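PDB 4K3Y: neuraminidase from Influenza A virus, which forms a tetrameric neuraminidase-like beta-propeller of a bat influenza A virus, related to viral sialidases but probably lacking their typical sialidase activity. Local coordinates for residues C151-G163 against S169-S181. Sequence-based numbering, arbitrary orientation.
Sequences CNDGTCYTIIADG and SSHRLYRLVNGTS. With NAG (2-acetamido-2-deoxy-beta-D-glucopyranose), chain H.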
loop_
_atom_site.group_PDB
_atom_site.type_symbol
_atom_site.label_atom_id
_atom_site.label_comp_id
_atom_site.label_asym_id
_atom_site.label_seq_id
_atom_site.Cartn_x
_atom_site.Cartn_y
_atom_site.Cartn_z
ATOM N N CYS C 151 -26.005 -4.709 7.157
ATOM C CA CYS C 151 -25.906 -6.094 6.706
ATOM C C CYS C 151 -25.957 -7.032 7.888
ATOM O O CYS C 151 -25.329 -6.791 8.922
ATOM C CB CYS C 151 -24.588 -6.354 5.983
ATOM S SG CYS C 151 -24.429 -5.510 4.429
ATOM N N ASN C 152 -26.689 -8.122 7.734
ATOM C CA ASN C 152 -26.591 -9.189 8.710
ATOM C C ASN C 152 -26.866 -10.541 8.089
ATOM O O ASN C 152 -27.930 -10.752 7.496
ATOM C CB ASN C 152 -27.520 -8.941 9.892
ATOM C CG ASN C 152 -27.011 -9.567 11.166
ATOM O OD1 ASN C 152 -25.802 -9.752 11.343
ATOM N ND2 ASN C 152 -27.932 -9.911 12.064
ATOM N N ASP C 153 -25.885 -11.437 8.211
ATOM C CA ASP C 153 -26.029 -12.811 7.757
ATOM C C ASP C 153 -26.376 -12.851 6.265
ATOM O O ASP C 153 -27.358 -13.488 5.866
ATOM C CB ASP C 153 -27.107 -13.515 8.592
ATOM C CG ASP C 153 -26.956 -15.022 8.592
ATOM O OD1 ASP C 153 -25.820 -15.519 8.420
ATOM O OD2 ASP C 153 -27.974 -15.716 8.778
ATOM N N GLY C 154 -25.578 -12.155 5.451
ATOM C CA GLY C 154 -25.733 -12.202 4.006
ATOM C C GLY C 154 -26.617 -11.150 3.343
ATOM O O GLY C 154 -26.331 -10.724 2.212
ATOM N N THR C 155 -27.698 -10.740 4.009
ATOM C CA THR C 155 -28.574 -9.722 3.418
ATOM C C THR C 155 -28.261 -8.304 3.928
ATOM O O THR C 155 -27.894 -8.111 5.093
ATOM C CB THR C 155 -30.088 -10.051 3.572
ATOM O OG1 THR C 155 -30.524 -9.744 4.901
ATOM C CG2 THR C 155 -30.366 -11.524 3.256
ATOM N N CYS C 156 -28.386 -7.321 3.040
ATOM C CA CYS C 156 -28.141 -5.926 3.399
ATOM C C CYS C 156 -29.392 -5.091 3.216
ATOM O O CYS C 156 -30.112 -5.241 2.229
ATOM C CB CYS C 156 -27.015 -5.335 2.557
ATOM S SG CYS C 156 -25.427 -6.154 2.786
ATOM N N TYR C 157 -29.647 -4.201 4.165
ATOM C CA TYR C 157 -30.826 -3.331 4.093
ATOM C C TYR C 157 -30.451 -1.837 4.006
ATOM O O TYR C 157 -29.469 -1.385 4.604
ATOM C CB TYR C 157 -31.773 -3.612 5.267
ATOM C CG TYR C 157 -32.093 -5.086 5.456
ATOM C CD1 TYR C 157 -31.285 -5.905 6.251
ATOM C CD2 TYR C 157 -33.200 -5.662 4.838
ATOM C CE1 TYR C 157 -31.577 -7.252 6.428
ATOM C CE2 TYR C 157 -33.500 -7.007 5.012
ATOM C CZ TYR C 157 -32.689 -7.797 5.805
ATOM O OH TYR C 157 -32.992 -9.129 5.969
ATOM N N THR C 158 -31.213 -1.084 3.222
ATOM C CA THR C 158 -30.982 0.347 3.086
ATOM C C THR C 158 -32.304 1.040 2.792
ATOM O O THR C 158 -33.267 0.390 2.367
ATOM C CB THR C 158 -29.953 0.669 1.979
ATOM O OG1 THR C 158 -29.683 2.079 1.963
ATOM C CG2 THR C 158 -30.464 0.232 0.607
ATOM N N ILE C 159 -32.354 2.351 3.032
ATOM C CA ILE C 159 -33.562 3.130 2.779
ATOM C C ILE C 159 -33.274 4.225 1.754
ATOM O O ILE C 159 -32.250 4.892 1.838
ATOM C CB ILE C 159 -34.122 3.714 4.087
ATOM C CG1 ILE C 159 -34.413 2.578 5.071
ATOM C CG2 ILE C 159 -35.394 4.522 3.811
ATOM C CD1 ILE C 159 -34.490 2.982 6.536
ATOM N N ILE C 160 -34.166 4.390 0.779
ATOM C CA ILE C 160 -33.980 5.395 -0.272
ATOM C C ILE C 160 -35.166 6.345 -0.368
ATOM O O ILE C 160 -36.321 5.927 -0.285
ATOM C CB ILE C 160 -33.719 4.740 -1.637
ATOM C CG1 ILE C 160 -32.445 3.892 -1.561
ATOM C CG2 ILE C 160 -33.611 5.790 -2.753
ATOM C CD1 ILE C 160 -32.045 3.287 -2.874
ATOM N N ALA C 161 -34.866 7.629 -0.543
ATOM C CA ALA C 161 -35.889 8.665 -0.579
ATOM C C ALA C 161 -36.164 9.162 -1.999
ATOM O O ALA C 161 -35.239 9.338 -2.800
ATOM C CB ALA C 161 -35.489 9.824 0.316
ATOM N N ASP C 162 -37.442 9.390 -2.291
ATOM C CA ASP C 162 -37.872 10.018 -3.534
ATOM C C ASP C 162 -38.771 11.212 -3.193
ATOM O O ASP C 162 -38.984 11.523 -2.012
ATOM C CB ASP C 162 -38.635 9.016 -4.404
ATOM C CG ASP C 162 -38.562 9.344 -5.888
ATOM O OD1 ASP C 162 -38.274 10.510 -6.246
ATOM O OD2 ASP C 162 -38.803 8.425 -6.701
ATOM N N GLY C 163 -39.288 11.882 -4.224
ATOM C CA GLY C 163 -40.094 13.075 -4.034
ATOM C C GLY C 163 -39.334 14.328 -4.421
ATOM O O GLY C 163 -38.106 14.353 -4.392
ATOM N N SER C 169 -42.595 13.576 0.372
ATOM C CA SER C 169 -41.494 12.627 0.231
ATOM C C SER C 169 -41.982 11.181 0.313
ATOM O O SER C 169 -42.807 10.842 1.171
ATOM C CB SER C 169 -40.441 12.877 1.314
ATOM O OG SER C 169 -41.042 13.057 2.584
ATOM N N SER C 170 -41.482 10.327 -0.577
ATOM C CA SER C 170 -41.742 8.896 -0.449
ATOM C C SER C 170 -40.467 8.168 -0.032
ATOM O O SER C 170 -39.359 8.603 -0.359
ATOM C CB SER C 170 -42.320 8.322 -1.743
ATOM O OG SER C 170 -41.474 8.577 -2.850
ATOM N N HIS C 171 -40.616 7.074 0.706
ATOM C CA HIS C 171 -39.449 6.326 1.184
ATOM C C HIS C 171 -39.642 4.817 1.044
ATOM O O HIS C 171 -40.745 4.296 1.213
ATOM C CB HIS C 171 -39.122 6.723 2.630
ATOM C CG HIS C 171 -39.086 8.205 2.835
ATOM N ND1 HIS C 171 -37.971 8.969 2.564
ATOM C CD2 HIS C 171 -40.049 9.073 3.227
ATOM C CE1 HIS C 171 -38.240 10.239 2.807
ATOM N NE2 HIS C 171 -39.495 10.330 3.210
ATOM N N ARG C 172 -38.563 4.122 0.713
ATOM C CA ARG C 172 -38.631 2.689 0.468
ATOM C C ARG C 172 -37.570 1.894 1.210
ATOM O O ARG C 172 -36.412 2.310 1.314
ATOM C CB ARG C 172 -38.527 2.410 -1.028
ATOM C CG ARG C 172 -39.789 2.757 -1.793
ATOM C CD ARG C 172 -39.613 2.456 -3.256
ATOM N NE ARG C 172 -40.858 2.615 -3.999
ATOM C CZ ARG C 172 -40.999 2.286 -5.281
ATOM N NH1 ARG C 172 -39.966 1.773 -5.946
ATOM N NH2 ARG C 172 -42.171 2.461 -5.894
ATOM N N LEU C 173 -37.985 0.743 1.722
ATOM C CA LEU C 173 -37.079 -0.200 2.361
ATOM C C LEU C 173 -36.532 -1.199 1.331
ATOM O O LEU C 173 -37.290 -1.938 0.714
ATOM C CB LEU C 173 -37.818 -0.945 3.469
ATOM C CG LEU C 173 -37.121 -0.973 4.823
ATOM C CD1 LEU C 173 -37.819 -1.956 5.751
ATOM C CD2 LEU C 173 -35.642 -1.322 4.663
ATOM N N TYR C 174 -35.218 -1.216 1.137
ATOM C CA TYR C 174 -34.614 -2.149 0.187
ATOM C C TYR C 174 -33.832 -3.266 0.880
ATOM O O TYR C 174 -33.060 -3.020 1.812
ATOM C CB TYR C 174 -33.713 -1.419 -0.820
ATOM C CG TYR C 174 -34.474 -0.681 -1.902
ATOM C CD1 TYR C 174 -34.980 0.597 -1.673
ATOM C CD2 TYR C 174 -34.686 -1.257 -3.150
ATOM C CE1 TYR C 174 -35.678 1.278 -2.647
ATOM C CE2 TYR C 174 -35.389 -0.579 -4.135
ATOM C CZ TYR C 174 -35.882 0.691 -3.873
ATOM O OH TYR C 174 -36.583 1.393 -4.826
ATOM N N ARG C 175 -34.046 -4.497 0.421
ATOM C CA ARG C 175 -33.254 -5.629 0.877
ATOM C C ARG C 175 -32.327 -6.038 -0.264
ATOM O O ARG C 175 -32.747 -6.077 -1.423
ATOM C CB ARG C 175 -34.161 -6.785 1.309
ATOM C CG ARG C 175 -33.749 -8.167 0.781
ATOM C CD ARG C 175 -34.563 -9.331 1.365
ATOM N NE ARG C 175 -36.007 -9.102 1.347
ATOM C CZ ARG C 175 -36.782 -9.189 2.427
ATOM N NH1 ARG C 175 -36.245 -9.504 3.603
ATOM N NH2 ARG C 175 -38.087 -8.965 2.337
ATOM N N LEU C 176 -31.066 -6.320 0.055
ATOM C CA LEU C 176 -30.085 -6.643 -0.978
ATOM C C LEU C 176 -29.258 -7.868 -0.657
ATOM O O LEU C 176 -28.741 -8.022 0.457
ATOM C CB LEU C 176 -29.138 -5.470 -1.211
ATOM C CG LEU C 176 -29.758 -4.179 -1.736
ATOM C CD1 LEU C 176 -29.011 -3.019 -1.128
ATOM C CD2 LEU C 176 -29.688 -4.112 -3.254
ATOM N N VAL C 177 -29.122 -8.733 -1.650
ATOM C CA VAL C 177 -28.260 -9.888 -1.511
ATOM C C VAL C 177 -27.137 -9.808 -2.539
ATOM O O VAL C 177 -27.397 -9.650 -3.733
ATOM C CB VAL C 177 -29.059 -11.179 -1.656
ATOM C CG1 VAL C 177 -28.231 -12.224 -2.361
ATOM C CG2 VAL C 177 -29.501 -11.672 -0.288
ATOM N N ASN C 178 -25.893 -9.876 -2.065
ATOM C CA ASN C 178 -24.719 -9.856 -2.944
ATOM C C ASN C 178 -24.742 -8.763 -4.013
ATOM O O ASN C 178 -24.290 -8.976 -5.137
ATOM C CB ASN C 178 -24.530 -11.211 -3.640
ATOM C CG ASN C 178 -24.171 -12.332 -2.678
ATOM O OD1 ASN C 178 -24.124 -12.143 -1.452
ATOM N ND2 ASN C 178 -23.931 -13.524 -3.240
ATOM N N GLY C 179 -25.290 -7.604 -3.676
ATOM C CA GLY C 179 -25.308 -6.501 -4.613
ATOM C C GLY C 179 -26.547 -6.407 -5.482
ATOM O O GLY C 179 -26.671 -5.470 -6.276
ATOM N N THR C 180 -27.467 -7.360 -5.356
ATOM C CA THR C 180 -28.716 -7.250 -6.111
ATOM C C THR C 180 -29.926 -7.064 -5.206
ATOM O O THR C 180 -29.934 -7.504 -4.047
ATOM C CB THR C 180 -28.948 -8.418 -7.092
ATOM O OG1 THR C 180 -29.360 -9.579 -6.365
ATOM C CG2 THR C 180 -27.675 -8.706 -7.910
ATOM N N SER C 181 -30.933 -6.384 -5.750
ATOM C CA SER C 181 -32.152 -6.057 -5.023
ATOM C C SER C 181 -32.980 -7.311 -4.816
ATOM O O SER C 181 -33.413 -7.937 -5.776
ATOM C CB SER C 181 -32.959 -5.018 -5.800
ATOM O OG SER C 181 -34.199 -4.747 -5.171
HETATM C C1 NAG H . -23.438 -14.496 -2.293
HETATM C C2 NAG H . -24.220 -15.776 -2.588
HETATM C C3 NAG H . -23.710 -16.919 -1.719
HETATM C C4 NAG H . -22.195 -17.042 -1.810
HETATM C C5 NAG H . -21.495 -15.703 -1.591
HETATM C C6 NAG H . -20.000 -15.798 -1.889
HETATM C C7 NAG H . -26.559 -15.616 -3.307
HETATM C C8 NAG H . -27.970 -15.875 -2.852
HETATM N N2 NAG H . -25.640 -15.581 -2.341
HETATM O O3 NAG H . -24.323 -18.133 -2.102
HETATM O O4 NAG H . -21.762 -17.974 -0.841
HETATM O O5 NAG H . -22.048 -14.713 -2.432
HETATM O O6 NAG H . -19.797 -15.904 -3.283
HETATM O O7 NAG H . -26.291 -15.444 -4.503
#
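With CG anti to the carbonyl carbon (chi1 -50°), the ring of Y157 lies alongside R175, and the two run out from the sheet together; Y157 CE2 packs 3.8 Å from R175 CB. The arginine chain bends at chi3 (47°), and NH1 sits at the ring edge, in plane, while its planar group stands 74° from the ring; Q226 O takes a hydrogen bond from NH1. T155 OG1 bonds Y157 OH at 2.8 Å, which tethers the phenol oxygen within its own strand. On the other face of the sheet the Y174 side chain lies athwart that of I160, Y174 CE1 4.1 Å from I160 CB, and I134 of strand 129-134 packs on both. T158 sets CG2 3.9 Å from Y174 CB, and its OG1 hydrogen-bonds OE1 of Q145. Strands 155-162 and 170-177 are the two middle strands of one four-stranded antiparallel blade of the neuraminidase beta-propeller. Paired backbone bonds join C156 to L176, T158 to Y174, I160 to R172 and D162 to S170. Type I' turns lead to both outer strands: N152-T155, flanked by the disulfide-linked C151 and C156, and V177-T180, where N178 ND2 carries the glycan and V177 CG1 touches NAG C8 at 3.7 Å.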